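Local coordinates for protein cysteine protease (Listeria monocytogenes, PDB 5HU4) that cleaves the C-terminal sorting signal of surface proteins and, through a thioester intermediate, attaches them covalently to the cell wall, at residues 5-10 against 71-76; 76-81 against 130-135. One frame throughout, in Å; residues are numbered along the deposited sequence.

Contact 1: residues 5-10 against 71-76; sequences GSIAVP and IYLTDL
The seam that closes the sortase beta-barrel is formed here, where Ser6 and Ala8 of the strand 3-9 pair antiparallel with Thr74 and Tyr72 of the strand 70-74. Four backbone bonds sew it: Ser6 N to Thr74 O (3.1 Å) and Thr74 N to Ser6 O make one hydrogen-bonded pair, Ala8 N to Tyr72 O (2.7 Å) and Tyr72 N to Ala8 O the other. Between them Ile7 and Leu73 form the non-hydrogen-bonded pair. Gly5 CA also approaches Thr74 O at 3.2 Å in a CA-H...O contact.

Side chains sort onto two faces. On the inner one, Ile7 and Ile71 run alongside one another in the same direction, with Ile7 CD1 3.9 Å from Ile71 CG2; Leu73 CD1 reaches back over its neighbour strand to within 3.4 Å of Ser6 O and also touches Ile7 CB. Ile7 and Ile71 both continue onto Ile106 and Leu108 of strand 105-111, so this face belongs to the interior of the eight-stranded sortase fold, whose first strand meets strand 70-74 along this line.

The other face carries Ser6, Ala8, Tyr72 and Thr74. With CG of Tyr72 beside its own backbone N (chi1 -62°), the ring extends toward Pro10, whose CD meets the ring edge in plane, 3.9 Å from Tyr72 CD2; the side chain of Pro10 runs roughly perpendicular to that of Tyr72. Tyr141 of the C-terminal helix stacks on Tyr72. Beyond the paired strands, Thr74 OG1 accepts from Leu76 N (3.0 Å), an ST turn, and is also hydrogen-bonded to Asn78 O.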
ATOM      1  N   GLY A   5      -9.945   5.474  -1.570  1.00 19.97           N
ATOM      2  CA  GLY A   5      -9.090   5.879  -2.672  1.00 18.45           C
ATOM      3  C   GLY A   5      -8.396   4.720  -3.362  1.00 20.10           C
ATOM      4  O   GLY A   5      -8.883   3.590  -3.341  1.00 21.27           O
ATOM      5  N   SER A   6      -7.251   5.006  -3.975  1.00 19.33           N
ATOM      6  CA  SER A   6      -6.509   3.996  -4.721  1.00 20.05           C
ATOM      7  C   SER A   6      -5.015   4.031  -4.416  1.00 20.03           C
ATOM      8  O   SER A   6      -4.474   5.059  -4.010  1.00 20.74           O
ATOM      9  CB  SER A   6      -6.725   4.177  -6.225  1.00 19.09           C
ATOM     10  OG  SER A   6      -8.079   3.958  -6.577  1.00 21.70           O
ATOM     11  N   ILE A   7      -4.357   2.893  -4.615  1.00 20.02           N
ATOM     12  CA  ILE A   7      -2.906   2.811  -4.518  1.00 20.55           C
ATOM     13  C   ILE A   7      -2.362   2.088  -5.746  1.00 20.07           C
ATOM     14  O   ILE A   7      -2.968   1.135  -6.235  1.00 20.66           O
ATOM     15  CB  ILE A   7      -2.447   2.089  -3.229  1.00 20.87           C
ATOM     16  CG1 ILE A   7      -0.918   2.031  -3.164  1.00 22.25           C
ATOM     17  CG2 ILE A   7      -3.047   0.692  -3.140  1.00 20.06           C
ATOM     18  CD1 ILE A   7      -0.386   1.206  -2.028  1.00 21.22           C
ATOM     19  N   ALA A   8      -1.228   2.552  -6.258  1.00 20.48           N
ATOM     20  CA  ALA A   8      -0.652   1.953  -7.451  1.00 18.70           C
ATOM     21  C   ALA A   8       0.863   1.822  -7.367  1.00 19.67           C
ATOM     22  O   ALA A   8       1.561   2.760  -6.978  1.00 19.53           O
ATOM     23  CB  ALA A   8      -1.038   2.758  -8.676  1.00 20.04           C
ATOM     24  N   VAL A   9       1.360   0.642  -7.724  1.00 19.34           N
ATOM     25  CA  VAL A   9       2.792   0.410  -7.862  1.00 18.32           C
ATOM     26  C   VAL A   9       3.066  -0.148  -9.256  1.00 21.26           C
ATOM     27  O   VAL A   9       3.069  -1.362  -9.455  1.00 18.10           O
ATOM     28  CB  VAL A   9       3.329  -0.563  -6.796  1.00 20.47           C
ATOM     29  CG1 VAL A   9       4.841  -0.472  -6.728  1.00 18.62           C
ATOM     30  CG2 VAL A   9       2.722  -0.258  -5.435  1.00 18.68           C
ATOM     31  N   PRO A  10       3.293   0.748 -10.228  1.00 21.79           N
ATOM     32  CA  PRO A  10       3.406   0.403 -11.652  1.00 18.46           C
ATOM     33  C   PRO A  10       4.579  -0.518 -11.995  1.00 23.17           C
ATOM     34  O   PRO A  10       4.529  -1.198 -13.021  1.00 24.32           O
ATOM     35  CB  PRO A  10       3.583   1.770 -12.327  1.00 22.06           C
ATOM     36  CG  PRO A  10       4.114   2.662 -11.257  1.00 19.86           C
ATOM     37  CD  PRO A  10       3.459   2.193  -9.997  1.00 19.01           C
ATOM     38  N   ILE A  71       5.580   4.586  -5.388  1.00 22.99           N
ATOM     39  CA  ILE A  71       4.262   4.151  -4.949  1.00 20.26           C
ATOM     40  C   ILE A  71       3.307   5.333  -5.027  1.00 21.36           C
ATOM     41  O   ILE A  71       3.579   6.397  -4.469  1.00 21.97           O
ATOM     42  CB  ILE A  71       4.277   3.594  -3.516  1.00 21.27           C
ATOM     43  CG1 ILE A  71       5.287   2.453  -3.393  1.00 21.19           C
ATOM     44  CG2 ILE A  71       2.889   3.118  -3.115  1.00 20.56           C
ATOM     45  CD1 ILE A  71       5.479   1.964  -1.974  1.00 17.17           C
ATOM     46  N   TYR A  72       2.195   5.150  -5.729  1.00 20.76           N
ATOM     47  CA  TYR A  72       1.234   6.230  -5.900  1.00 20.85           C
ATOM     48  C   TYR A  72      -0.028   5.986  -5.087  1.00 21.29           C
ATOM     49  O   TYR A  72      -0.609   4.904  -5.125  1.00 20.29           O
ATOM     50  CB  TYR A  72       0.896   6.410  -7.379  1.00 20.50           C
ATOM     51  CG  TYR A  72       2.097   6.801  -8.205  1.00 24.22           C
ATOM     52  CD1 TYR A  72       2.485   8.129  -8.313  1.00 25.18           C
ATOM     53  CD2 TYR A  72       2.853   5.842  -8.866  1.00 21.97           C
ATOM     54  CE1 TYR A  72       3.586   8.492  -9.061  1.00 25.95           C
ATOM     55  CE2 TYR A  72       3.955   6.196  -9.618  1.00 23.33           C
ATOM     56  CZ  TYR A  72       4.318   7.523  -9.709  1.00 23.46           C
ATOM     57  OH  TYR A  72       5.414   7.883 -10.458  1.00 26.42           O
ATOM     58  N   LEU A  73      -0.434   7.010  -4.347  1.00 21.97           N
ATOM     59  CA  LEU A  73      -1.588   6.929  -3.467  1.00 21.93           C
ATOM     60  C   LEU A  73      -2.475   8.147  -3.682  1.00 24.26           C
ATOM     61  O   LEU A  73      -1.973   9.260  -3.847  1.00 24.96           O
ATOM     62  CB  LEU A  73      -1.134   6.841  -2.009  1.00 23.17           C
ATOM     63  CG  LEU A  73      -2.187   6.691  -0.912  1.00 25.80           C
ATOM     64  CD1 LEU A  73      -2.897   5.351  -1.021  1.00 21.89           C
ATOM     65  CD2 LEU A  73      -1.541   6.856   0.456  1.00 22.12           C
ATOM     66  N   THR A  74      -3.789   7.945  -3.690  1.00 23.95           N
ATOM     67  CA  THR A  74      -4.704   9.062  -3.894  1.00 22.34           C
ATOM     68  C   THR A  74      -6.011   8.909  -3.120  1.00 21.12           C
ATOM     69  O   THR A  74      -6.490   7.798  -2.886  1.00 21.92           O
ATOM     70  CB  THR A  74      -5.032   9.254  -5.392  1.00 23.55           C
ATOM     71  OG1 THR A  74      -5.762  10.475  -5.573  1.00 23.18           O
ATOM     72  CG2 THR A  74      -5.854   8.087  -5.927  1.00 21.83           C
ATOM     73  N   ASP A  75      -6.566  10.045  -2.709  1.00 19.85           N
ATOM     74  CA  ASP A  75      -7.881  10.093  -2.088  1.00 21.27           C
ATOM     75  C   ASP A  75      -8.859  10.733  -3.065  1.00 22.88           C
ATOM     76  O   ASP A  75      -9.940  11.183  -2.678  1.00 23.88           O
ATOM     77  CB  ASP A  75      -7.837  10.873  -0.770  1.00 20.69           C
ATOM     78  CG  ASP A  75      -7.105  12.201  -0.898  1.00 24.29           C
ATOM     79  OD1 ASP A  75      -6.862  12.651  -2.039  1.00 20.13           O
ATOM     80  OD2 ASP A  75      -6.775  12.798   0.148  1.00 22.27           O
ATOM     81  N   LEU A  76      -8.443  10.762  -4.332  1.00 24.10           N
ATOM     82  CA  LEU A  76      -9.165  11.406  -5.431  1.00 24.44           C
ATOM     83  C   LEU A  76      -9.272  12.919  -5.248  1.00 25.37           C
ATOM     84  O   LEU A  76     -10.099  13.574  -5.880  1.00 26.79           O
ATOM     85  CB  LEU A  76     -10.556  10.792  -5.610  1.00 25.56           C
ATOM     86  CG  LEU A  76     -10.690   9.865  -6.821  1.00 32.07           C
ATOM     87  CD1 LEU A  76      -9.810   8.634  -6.668  1.00 29.17           C
ATOM     88  CD2 LEU A  76     -12.142   9.467  -7.045  1.00 30.01           C
TER

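Contact 2: residues 76-81 against 130-135; sequences LENLYE and TEKLTK
Leu79 and Glu131 pair through both backbone bonds of an antiparallel hydrogen-bonded pair. Leu79 N bonds to Glu131 O, modelled at a doubtfully short 2.5 Å, while Glu131 N returns a bond to Leu79 O at 3.1 Å. Leu133 N adds a third to Glu77 O (3.0 Å), carrying the backbone pairing one residue past the end of strand 119-132.

Leu133 is the main apolar piece. Its CG runs anti to the backbone N (chi1 -170°), and its methyls divide the work: CD1 rests on Leu79 CB (3.9 Å), CD2 on Leu76 CA (3.7 Å). On the opposite face of the sheet, Thr130 CG2 comes obliquely to the Tyr80 ring, 3.6 Å from CE2.

Farther out, Asp75 orders the turn: OD1 accepts from Glu77 N and Asn78 N, and OD2 is hydrogen-bonded to Tyr80 OH, steadying the ring that Thr130 touches. Leu137 and Tyr141 of helix 135-141 pack on Leu79, joining the beta-hairpin 70-91 to the C-terminal helix.

At the other end Glu81 OE1 and Glu131 OE1 approach to 4.6 Å, and one water donates to both. Glu128 adds a third acidic group beside Glu81. The water bridge, with a weak, long ion pair from Lys129 to Glu81, would probably ease any repulsion between Glu81 and Glu131 if both are charged.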
ATOM      1  N   LEU A  76      -8.443  10.762  -4.332  1.00 24.10           N
ATOM      2  CA  LEU A  76      -9.165  11.406  -5.431  1.00 24.44           C
ATOM      3  C   LEU A  76      -9.272  12.919  -5.248  1.00 25.37           C
ATOM      4  O   LEU A  76     -10.099  13.574  -5.880  1.00 26.79           O
ATOM      5  CB  LEU A  76     -10.556  10.792  -5.610  1.00 25.56           C
ATOM      6  CG  LEU A  76     -10.690   9.865  -6.821  1.00 32.07           C
ATOM      7  CD1 LEU A  76      -9.810   8.634  -6.668  1.00 29.17           C
ATOM      8  CD2 LEU A  76     -12.142   9.467  -7.045  1.00 30.01           C
ATOM      9  N   GLU A  77      -8.417  13.468  -4.392  1.00 22.59           N
ATOM     10  CA  GLU A  77      -8.260  14.913  -4.277  1.00 25.73           C
ATOM     11  C   GLU A  77      -6.799  15.271  -4.527  1.00 26.05           C
ATOM     12  O   GLU A  77      -6.492  16.209  -5.264  1.00 27.29           O
ATOM     13  CB  GLU A  77      -8.711  15.415  -2.904  1.00 27.58           C
ATOM     14  CG  GLU A  77     -10.200  15.252  -2.634  1.00 37.13           C
ATOM     15  CD  GLU A  77     -11.071  15.975  -3.647  1.00 59.51           C
ATOM     16  OE1 GLU A  77     -10.686  17.082  -4.081  1.00 61.03           O
ATOM     17  OE2 GLU A  77     -12.141  15.439  -4.007  1.00 46.85           O
ATOM     18  N   ASN A  78      -5.904  14.505  -3.914  1.00 24.77           N
ATOM     19  CA  ASN A  78      -4.470  14.709  -4.081  1.00 24.68           C
ATOM     20  C   ASN A  78      -3.753  13.439  -4.524  1.00 25.71           C
ATOM     21  O   ASN A  78      -4.176  12.329  -4.198  1.00 23.27           O
ATOM     22  CB  ASN A  78      -3.849  15.218  -2.780  1.00 25.10           C
ATOM     23  CG  ASN A  78      -4.205  16.657  -2.489  1.00 27.63           C
ATOM     24  OD1 ASN A  78      -4.162  17.509  -3.376  1.00 28.81           O
ATOM     25  ND2 ASN A  78      -4.556  16.940  -1.240  1.00 24.60           N
ATOM     26  N   LEU A  79      -2.668  13.615  -5.270  1.00 25.43           N
ATOM     27  CA  LEU A  79      -1.809  12.502  -5.648  1.00 22.09           C
ATOM     28  C   LEU A  79      -0.569  12.487  -4.764  1.00 23.84           C
ATOM     29  O   LEU A  79       0.233  13.420  -4.791  1.00 22.98           O
ATOM     30  CB  LEU A  79      -1.415  12.597  -7.123  1.00 26.63           C
ATOM     31  CG  LEU A  79      -0.337  11.628  -7.609  1.00 24.86           C
ATOM     32  CD1 LEU A  79      -0.784  10.188  -7.418  1.00 23.82           C
ATOM     33  CD2 LEU A  79       0.002  11.895  -9.068  1.00 27.14           C
ATOM     34  N   TYR A  80      -0.421  11.428  -3.974  1.00 23.32           N
ATOM     35  CA  TYR A  80       0.708  11.312  -3.060  1.00 21.45           C
ATOM     36  C   TYR A  80       1.748  10.340  -3.605  1.00 24.74           C
ATOM     37  O   TYR A  80       1.476   9.148  -3.757  1.00 25.67           O
ATOM     38  CB  TYR A  80       0.235  10.861  -1.677  1.00 22.17           C
ATOM     39  CG  TYR A  80      -0.881  11.709  -1.111  1.00 22.68           C
ATOM     40  CD1 TYR A  80      -2.213  11.370  -1.321  1.00 23.01           C
ATOM     41  CD2 TYR A  80      -0.606  12.853  -0.374  1.00 24.89           C
ATOM     42  CE1 TYR A  80      -3.236  12.144  -0.807  1.00 25.37           C
ATOM     43  CE2 TYR A  80      -1.623  13.634   0.143  1.00 25.79           C
ATOM     44  CZ  TYR A  80      -2.936  13.274  -0.075  1.00 24.42           C
ATOM     45  OH  TYR A  80      -3.953  14.046   0.437  1.00 30.47           O
ATOM     46  N   GLU A  81       2.939  10.855  -3.897  1.00 25.39           N
ATOM     47  CA  GLU A  81       3.999  10.037  -4.470  1.00 25.97           C
ATOM     48  C   GLU A  81       5.047   9.653  -3.434  1.00 24.42           C
ATOM     49  O   GLU A  81       5.706  10.514  -2.848  1.00 27.31           O
ATOM     50  CB  GLU A  81       4.663  10.767  -5.640  1.00 27.99           C
ATOM     51  CG  GLU A  81       5.877  10.050  -6.210  1.00 33.04           C
ATOM     52  CD  GLU A  81       6.356  10.659  -7.515  1.00 39.99           C
ATOM     53  OE1 GLU A  81       5.668  11.561  -8.040  1.00 43.94           O
ATOM     54  OE2 GLU A  81       7.419  10.236  -8.016  1.00 39.05           O
ATOM     55  N   THR A 130       3.691  15.880  -3.286  1.00 29.22           N
ATOM     56  CA  THR A 130       2.235  15.853  -3.214  1.00 25.67           C
ATOM     57  C   THR A 130       1.651  16.871  -4.189  1.00 25.55           C
ATOM     58  O   THR A 130       2.108  18.012  -4.248  1.00 28.92           O
ATOM     59  CB  THR A 130       1.730  16.158  -1.789  1.00 23.82           C
ATOM     60  OG1 THR A 130       2.226  15.169  -0.878  1.00 28.50           O
ATOM     61  CG2 THR A 130       0.206  16.157  -1.745  1.00 28.24           C
ATOM     62  N   GLU A 131       0.648  16.459  -4.958  1.00 26.13           N
ATOM     63  CA  GLU A 131       0.025  17.356  -5.925  1.00 29.41           C
ATOM     64  C   GLU A 131      -1.449  17.036  -6.155  1.00 28.34           C
ATOM     65  O   GLU A 131      -1.900  15.916  -5.911  1.00 26.37           O
ATOM     66  CB  GLU A 131       0.782  17.313  -7.254  1.00 30.44           C
ATOM     67  CG  GLU A 131       1.236  15.926  -7.677  1.00 33.06           C
ATOM     68  CD  GLU A 131       2.040  15.947  -8.962  1.00 37.41           C
ATOM     69  OE1 GLU A 131       2.987  15.140  -9.088  1.00 40.57           O
ATOM     70  OE2 GLU A 131       1.726  16.771  -9.846  1.00 42.10           O
ATOM     71  N   LYS A 132      -2.190  18.038  -6.620  1.00 31.46           N
ATOM     72  CA  LYS A 132      -3.615  17.899  -6.899  1.00 30.65           C
ATOM     73  C   LYS A 132      -3.856  16.833  -7.960  1.00 31.76           C
ATOM     74  O   LYS A 132      -3.198  16.830  -9.002  1.00 33.48           O
ATOM     75  CB  LYS A 132      -4.199  19.240  -7.355  1.00 29.77           C
ATOM     76  CG  LYS A 132      -5.568  19.562  -6.778  1.00 36.99           C
ATOM     77  CD  LYS A 132      -6.077  20.903  -7.284  1.00 41.37           C
ATOM     78  CE  LYS A 132      -6.686  20.777  -8.671  1.00 45.20           C
ATOM     79  NZ  LYS A 132      -8.072  20.233  -8.610  1.00 55.19           N
ATOM     80  N   LEU A 133      -4.793  15.929  -7.695  1.00 28.85           N
ATOM     81  CA  LEU A 133      -5.114  14.894  -8.667  1.00 30.03           C
ATOM     82  C   LEU A 133      -5.928  15.464  -9.820  1.00 35.06           C
ATOM     83  O   LEU A 133      -6.978  16.075  -9.616  1.00 35.81           O
ATOM     84  CB  LEU A 133      -5.877  13.740  -8.018  1.00 29.79           C
ATOM     85  CG  LEU A 133      -6.010  12.527  -8.943  1.00 30.28           C
ATOM     86  CD1 LEU A 133      -4.729  11.705  -8.938  1.00 29.81           C
ATOM     87  CD2 LEU A 133      -7.212  11.669  -8.575  1.00 29.87           C
ATOM     88  N   THR A 134      -5.430  15.264 -11.032  1.00 36.63           N
ATOM     89  CA  THR A 134      -6.136  15.683 -12.233  1.00 35.93           C
ATOM     90  C   THR A 134      -6.603  14.458 -13.002  1.00 39.11           C
ATOM     91  O   THR A 134      -6.248  13.330 -12.649  1.00 36.05           O
ATOM     92  CB  THR A 134      -5.248  16.552 -13.134  1.00 39.30           C
ATOM     93  OG1 THR A 134      -4.014  15.870 -13.388  1.00 39.00           O
ATOM     94  CG2 THR A 134      -4.948  17.884 -12.463  1.00 37.71           C
ATOM     95  N   LYS A 135      -7.398  14.676 -14.045  1.00 39.61           N
ATOM     96  CA  LYS A 135      -7.875  13.579 -14.873  1.00 39.55           C
ATOM     97  C   LYS A 135      -6.706  12.811 -15.479  1.00 39.99           C
ATOM     98  O   LYS A 135      -6.680  11.582 -15.470  1.00 41.05           O
ATOM     99  CB  LYS A 135      -8.789  14.102 -15.980  1.00 42.50           C
ATOM    100  CG  LYS A 135     -10.271  14.072 -15.630  1.00 47.08           C
ATOM    101  CD  LYS A 135     -11.038  15.097 -16.433  1.00 44.57           C
ATOM    102  CE  LYS A 135     -12.049  15.816 -15.566  1.00 34.15           C
ATOM    103  NZ  LYS A 135     -11.404  16.438 -14.375  1.00 43.53           N
TER
HETATM  104  O   HOH W   1       3.087  12.173  -8.040  1.00 38.79           O

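In the fold
Contact 1 and contact 2 lie about 9 Å apart, centre to centre, on the same side of the chain's centre. They are in series along the chain, the first closing at Leu76, which both share, and the second opening there. Strands 70-74 and 78-91 are successive and adjacent in one sheet, joined directly by a probable hydrogen bond between Leu73 O and Tyr80 N (2.7 Å). The sheet order thus runs 119-132, 78-91, 70-74 and on to 3-9, so the two contacts tie the last strand to the first through one hairpin. Both lie away from the catalytic His50 and Cys111, as part of the barrel framework.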